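Local coordinates for protein nitrite oxidoreductase subunit A (Kuenenia stuttgartiensis, PDB 7B04) that forms the molybdenum-bearing subunit of an oxidoreductase of the molybdopterin family, holding a molybdenum atom, two pterin guanylate cofactors and an iron-sulfur cluster, at residues V521-G526 with S557-W562; M293-F298 with G553-G558. All coordinates share one frame; numbering follows the deposited sequence.

Contact 1: V521-G526 with S557-W562; sequences VAIHYG and SGSHTW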
loop_
_atom_site.group_PDB
_atom_site.type_symbol
_atom_site.label_atom_id
_atom_site.label_comp_id
_atom_site.label_asym_id
_atom_site.label_seq_id
_atom_site.Cartn_x
_atom_site.Cartn_y
_atom_site.Cartn_z
ATOM N N VAL B 521 23.308 10.807 15.432
ATOM C CA VAL B 521 23.344 10.331 14.057
ATOM C C VAL B 521 22.806 8.907 14.069
ATOM O O VAL B 521 23.196 8.102 14.929
ATOM C CB VAL B 521 24.770 10.383 13.477
ATOM C CG1 VAL B 521 24.884 9.531 12.213
ATOM C CG2 VAL B 521 25.184 11.819 13.208
ATOM N N ALA B 522 21.911 8.599 13.134
ATOM C CA ALA B 522 21.347 7.263 13.038
ATOM C C ALA B 522 21.385 6.797 11.593
ATOM O O ALA B 522 21.023 7.544 10.678
ATOM C CB ALA B 522 19.904 7.223 13.555
ATOM N N ILE B 523 21.849 5.565 11.399
ATOM C CA ILE B 523 21.886 4.922 10.094
ATOM C C ILE B 523 20.808 3.853 10.087
ATOM O O ILE B 523 20.805 2.958 10.942
ATOM C CB ILE B 523 23.265 4.319 9.788
ATOM C CG1 ILE B 523 24.342 5.395 9.879
ATOM C CG2 ILE B 523 23.264 3.689 8.410
ATOM C CD1 ILE B 523 25.752 4.857 9.876
ATOM N N HIS B 524 19.896 3.943 9.129
ATOM C CA HIS B 524 18.804 2.994 9.002
ATOM C C HIS B 524 18.904 2.275 7.669
ATOM O O HIS B 524 19.190 2.891 6.634
ATOM C CB HIS B 524 17.452 3.683 9.145
ATOM C CG HIS B 524 17.167 4.136 10.541
ATOM N ND1 HIS B 524 16.483 3.365 11.454
ATOM C CD2 HIS B 524 17.527 5.260 11.198
ATOM C CE1 HIS B 524 16.400 4.012 12.602
ATOM N NE2 HIS B 524 17.026 5.167 12.473
ATOM N N TYR B 525 18.658 0.970 7.708
ATOM C CA TYR B 525 18.775 0.131 6.531
ATOM C C TYR B 525 17.760 -0.990 6.602
ATOM O O TYR B 525 17.114 -1.215 7.627
ATOM C CB TYR B 525 20.172 -0.470 6.386
ATOM C CG TYR B 525 20.847 -0.902 7.660
ATOM C CD1 TYR B 525 21.519 0.017 8.450
ATOM C CD2 TYR B 525 20.862 -2.236 8.047
ATOM C CE1 TYR B 525 22.153 -0.369 9.599
ATOM C CE2 TYR B 525 21.506 -2.634 9.204
ATOM C CZ TYR B 525 22.146 -1.696 9.972
ATOM O OH TYR B 525 22.782 -2.094 11.118
ATOM N N GLY B 526 17.634 -1.692 5.496
ATOM C CA GLY B 526 16.704 -2.798 5.387
ATOM C C GLY B 526 17.170 -3.765 4.339
ATOM O O GLY B 526 18.371 -3.917 4.096
ATOM N N SER B 557 19.984 7.778 18.083
ATOM C CA SER B 557 21.231 7.351 17.469
ATOM C C SER B 557 21.138 5.870 17.102
ATOM O O SER B 557 20.072 5.255 17.179
ATOM C CB SER B 557 22.408 7.638 18.401
ATOM O OG SER B 557 22.377 6.794 19.537
ATOM N N GLY B 558 22.253 5.315 16.656
ATOM C CA GLY B 558 22.381 3.893 16.422
ATOM C C GLY B 558 22.444 3.561 14.942
ATOM O O GLY B 558 22.266 4.407 14.065
ATOM N N SER B 559 22.711 2.286 14.679
ATOM C CA SER B 559 22.657 1.731 13.335
ATOM C C SER B 559 21.688 0.559 13.364
ATOM O O SER B 559 21.922 -0.428 14.071
ATOM C CB SER B 559 24.051 1.309 12.870
ATOM O OG SER B 559 24.020 0.684 11.604
ATOM N N HIS B 560 20.604 0.666 12.597
ATOM C CA HIS B 560 19.452 -0.206 12.765
ATOM C C HIS B 560 18.986 -0.773 11.433
ATOM O O HIS B 560 19.048 -0.097 10.401
ATOM C CB HIS B 560 18.299 0.547 13.440
ATOM C CG HIS B 560 18.694 1.240 14.706
ATOM N ND1 HIS B 560 18.995 0.557 15.864
ATOM C CD2 HIS B 560 18.847 2.555 14.993
ATOM C CE1 HIS B 560 19.316 1.420 16.812
ATOM N NE2 HIS B 560 19.231 2.639 16.309
ATOM N N THR B 561 18.518 -2.018 11.469
ATOM C CA THR B 561 17.880 -2.660 10.332
ATOM C C THR B 561 16.379 -2.767 10.576
ATOM O O THR B 561 15.920 -2.805 11.721
ATOM C CB THR B 561 18.462 -4.055 10.069
ATOM O OG1 THR B 561 17.958 -4.558 8.825
ATOM C CG2 THR B 561 18.088 -5.017 11.182
ATOM N N TRP B 562 15.619 -2.797 9.486
ATOM C CA TRP B 562 14.169 -2.881 9.553
ATOM C C TRP B 562 13.682 -4.040 8.702
ATOM O O TRP B 562 14.233 -4.315 7.633
ATOM C CB TRP B 562 13.512 -1.585 9.092
ATOM C CG TRP B 562 13.810 -0.460 9.999
ATOM C CD1 TRP B 562 14.637 0.591 9.752
ATOM C CD2 TRP B 562 13.302 -0.272 11.325
ATOM N NE1 TRP B 562 14.668 1.429 10.836
ATOM C CE2 TRP B 562 13.859 0.921 11.817
ATOM C CE3 TRP B 562 12.426 -0.995 12.140
ATOM C CZ2 TRP B 562 13.571 1.412 13.086
ATOM C CZ3 TRP B 562 12.142 -0.507 13.401
ATOM C CH2 TRP B 562 12.713 0.684 13.861
#
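Residues 521-526 and 557-562 run side by side as parallel strands, their axes 4.7 Å apart at closest approach and 14° from perfectly aligned. In register, Ile523 faces Ser559, His524 faces His560 and Tyr525 faces Thr561. The backbone ladder carries this pairing: Ile523 N reaches Gly558 O at 2.9 Å, His560 N reaches Ile523 O at 2.8 Å, and Tyr525 N and Trp562 N continue it to His560 O and Tyr525 O.

On the face of His524 and His560, the two imidazoles lie alongside each other, meeting obliquely where CE1 of His524 comes within 3.7 Å of CD2 of His560. Trp562, two residues after His560, reaches His524 as well: its NE1 donates to His524 ND1 at 2.7 Å. The rings meet rim to rim, planes 8° apart; with ND1 accepting, the bond probably limits rotation of the imidazole, although NE1 sits somewhat out of its plane.

On the opposite face, the CG of Tyr525 is held between its own backbone N and carbonyl carbon (chi1 38°), which folds the ring back across the neighbouring strand. His560 O sits 3.1 Å above the ring plane, over the ring centre; Thr561 CB approaches CE2 at 3.5 Å, and Ser559 OG lies at the ring's edge. The Tyr525 hydroxyl is bonded to His280, and Ser559 OG to Tyr542 O, tying this face to helix 280-283 and to the segment after helix 535-541.

Strand 301-304 flanks 521-525 on its other side. Together with the helices between the two segments, the pair makes a beta-alpha-beta crossover at one border of a five-stranded parallel sheet. Gly526, next after Tyr525, touches the bound pterin guanylate cofactor, consistent with the Rossmann-like topology in which ligands meet the C-terminal ends of parallel strands.

Contact 2: M293-F298 with G553-G558; sequences MNDVRF and GYFGSG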
loop_
_atom_site.group_PDB
_atom_site.type_symbol
_atom_site.label_atom_id
_atom_site.label_comp_id
_atom_site.label_asym_id
_atom_site.label_seq_id
_atom_site.Cartn_x
_atom_site.Cartn_y
_atom_site.Cartn_z
ATOM N N MET B 293 9.970 3.297 16.907
ATOM C CA MET B 293 10.199 4.342 15.917
ATOM C C MET B 293 9.806 5.741 16.377
ATOM O O MET B 293 10.058 6.694 15.646
ATOM C CB MET B 293 9.510 3.988 14.598
ATOM C CG MET B 293 9.719 2.535 14.213
ATOM S SD MET B 293 9.085 2.103 12.585
ATOM C CE MET B 293 9.952 3.289 11.560
ATOM N N ASN B 294 9.146 5.917 17.518
ATOM C CA ASN B 294 9.049 7.288 18.013
ATOM C C ASN B 294 10.438 7.844 18.333
ATOM O O ASN B 294 10.645 9.063 18.307
ATOM C CB ASN B 294 8.104 7.386 19.212
ATOM C CG ASN B 294 8.516 6.510 20.365
ATOM O OD1 ASN B 294 9.485 5.755 20.283
ATOM N ND2 ASN B 294 7.775 6.605 21.462
ATOM N N ASP B 295 11.400 6.959 18.627
ATOM C CA ASP B 295 12.762 7.384 18.943
ATOM C C ASP B 295 13.466 8.000 17.737
ATOM O O ASP B 295 14.277 8.917 17.904
ATOM C CB ASP B 295 13.545 6.167 19.462
ATOM C CG ASP B 295 14.931 6.509 20.017
ATOM O OD1 ASP B 295 15.527 7.542 19.661
ATOM O OD2 ASP B 295 15.442 5.704 20.823
ATOM N N VAL B 296 13.151 7.553 16.515
ATOM C CA VAL B 296 13.839 8.120 15.353
ATOM C C VAL B 296 13.578 9.620 15.247
ATOM O O VAL B 296 14.436 10.374 14.769
ATOM C CB VAL B 296 13.498 7.363 14.047
ATOM C CG1 VAL B 296 12.042 7.315 13.781
ATOM C CG2 VAL B 296 14.184 8.000 12.886
ATOM N N ARG B 297 12.420 10.092 15.719
ATOM C CA ARG B 297 12.159 11.526 15.648
ATOM C C ARG B 297 13.052 12.314 16.600
ATOM O O ARG B 297 13.042 13.549 16.559
ATOM C CB ARG B 297 10.681 11.822 15.943
ATOM C CG ARG B 297 10.207 13.198 15.458
ATOM C CD ARG B 297 8.695 13.374 15.554
ATOM N NE ARG B 297 8.233 13.626 16.917
ATOM C CZ ARG B 297 6.959 13.807 17.250
ATOM N NH1 ARG B 297 6.625 14.030 18.514
ATOM N NH2 ARG B 297 6.016 13.774 16.316
ATOM N N PHE B 298 13.827 11.631 17.446
ATOM C CA PHE B 298 14.878 12.288 18.211
ATOM C C PHE B 298 16.136 12.519 17.382
ATOM O O PHE B 298 16.962 13.356 17.756
ATOM C CB PHE B 298 15.237 11.460 19.450
ATOM C CG PHE B 298 14.169 11.445 20.509
ATOM C CD1 PHE B 298 13.178 12.412 20.535
ATOM C CD2 PHE B 298 14.161 10.462 21.485
ATOM C CE1 PHE B 298 12.199 12.395 21.513
ATOM C CE2 PHE B 298 13.186 10.440 22.464
ATOM C CZ PHE B 298 12.204 11.410 22.478
ATOM N N GLY B 553 23.581 3.551 21.438
ATOM C CA GLY B 553 23.080 3.475 22.793
ATOM C C GLY B 553 22.417 4.734 23.309
ATOM O O GLY B 553 21.908 4.725 24.438
ATOM N N TYR B 554 22.404 5.811 22.527
ATOM C CA TYR B 554 21.799 7.071 22.928
ATOM C C TYR B 554 20.559 7.336 22.086
ATOM O O TYR B 554 20.511 6.993 20.901
ATOM C CB TYR B 554 22.784 8.233 22.774
ATOM C CG TYR B 554 24.102 8.028 23.483
ATOM C CD1 TYR B 554 24.221 8.266 24.846
ATOM C CD2 TYR B 554 25.227 7.601 22.790
ATOM C CE1 TYR B 554 25.425 8.083 25.500
ATOM C CE2 TYR B 554 26.436 7.415 23.437
ATOM C CZ TYR B 554 26.527 7.658 24.791
ATOM O OH TYR B 554 27.726 7.474 25.438
ATOM N N PHE B 555 19.561 7.966 22.707
ATOM C CA PHE B 555 18.289 8.210 22.038
ATOM C C PHE B 555 18.491 8.998 20.748
ATOM O O PHE B 555 19.206 10.005 20.724
ATOM C CB PHE B 555 17.341 8.958 22.976
ATOM C CG PHE B 555 16.907 8.151 24.167
ATOM C CD1 PHE B 555 15.933 7.175 24.041
ATOM C CD2 PHE B 555 17.474 8.369 25.412
ATOM C CE1 PHE B 555 15.530 6.430 25.134
ATOM C CE2 PHE B 555 17.075 7.628 26.511
ATOM C CZ PHE B 555 16.102 6.657 26.371
ATOM N N GLY B 556 17.860 8.528 19.674
ATOM C CA GLY B 556 17.986 9.144 18.370
ATOM C C GLY B 556 19.185 8.700 17.565
ATOM O O GLY B 556 19.389 9.209 16.455
ATOM N N SER B 557 19.984 7.778 18.083
ATOM C CA SER B 557 21.231 7.351 17.469
ATOM C C SER B 557 21.138 5.870 17.102
ATOM O O SER B 557 20.072 5.255 17.179
ATOM C CB SER B 557 22.408 7.638 18.401
ATOM O OG SER B 557 22.377 6.794 19.537
ATOM N N GLY B 558 22.253 5.315 16.656
ATOM C CA GLY B 558 22.381 3.893 16.422
ATOM C C GLY B 558 22.444 3.561 14.942
ATOM O O GLY B 558 22.266 4.407 14.065
#
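The ring of Phe555 has Asp295 OD2 at its edge, near its plane, with CD1 at 3.6 Å from that oxygen; carboxylate and ring are turned 38° against each other. The Phe298 side chain runs alongside that of Phe555, and its CD2 meets Phe555 CB obliquely at 3.8 Å. Trp812 meets the Phe555 ring from beyond the two segments.

The other carboxylate oxygen does the polar work. Asp295 CG stands opposite the backbone N across the CA-CB bond (chi1 -172°), extending the carboxylate to the loop, where Gly556 N donates to OD1, apparently on the side of the other oxygen. The modelled 2.5 Å between Gly556 N and Asp295 OD1 is too short for that detail to be relied on. Phe555 and Gly556 are the central pair of a type II beta turn from Tyr554 to Ser557, with Gly556 at a positive phi of 85°. Phe298 CB packs on Gly556 CA at 3.8 Å, beside the same peptide.

The loop before strand 301-304 is thus joined to the turn leading into strand 558-561. Behind it, Val296 and Arg297 pack on Trp319 of helix 314-321, while Phe298 packs on Glu396 and Phe555 on Ile399 of the subunit B chain.

How the contacts relate
From the N terminus, residues 293-298 come first, leading into strand 301-304; far later the chain passes through 521-526, the helices after it, and segment 553-558, which overlaps 557-562. Contact 2 therefore closes a loop of 254 residues, and contact 1 a loop of 30 that begins inside it and ends on the same stretch, with Ser557 and Gly558 common to both. Their centres lie 9 Å apart. They also touch directly: Trp562 CH2 packs on Met293 CG at 3.5 Å, and His524 NE2 lies 4.0 Å from Val296 CG2. The outermost strand 558-561 and its neighbour 521-525 are thereby tied to the loop 293-298, which touches subunit B.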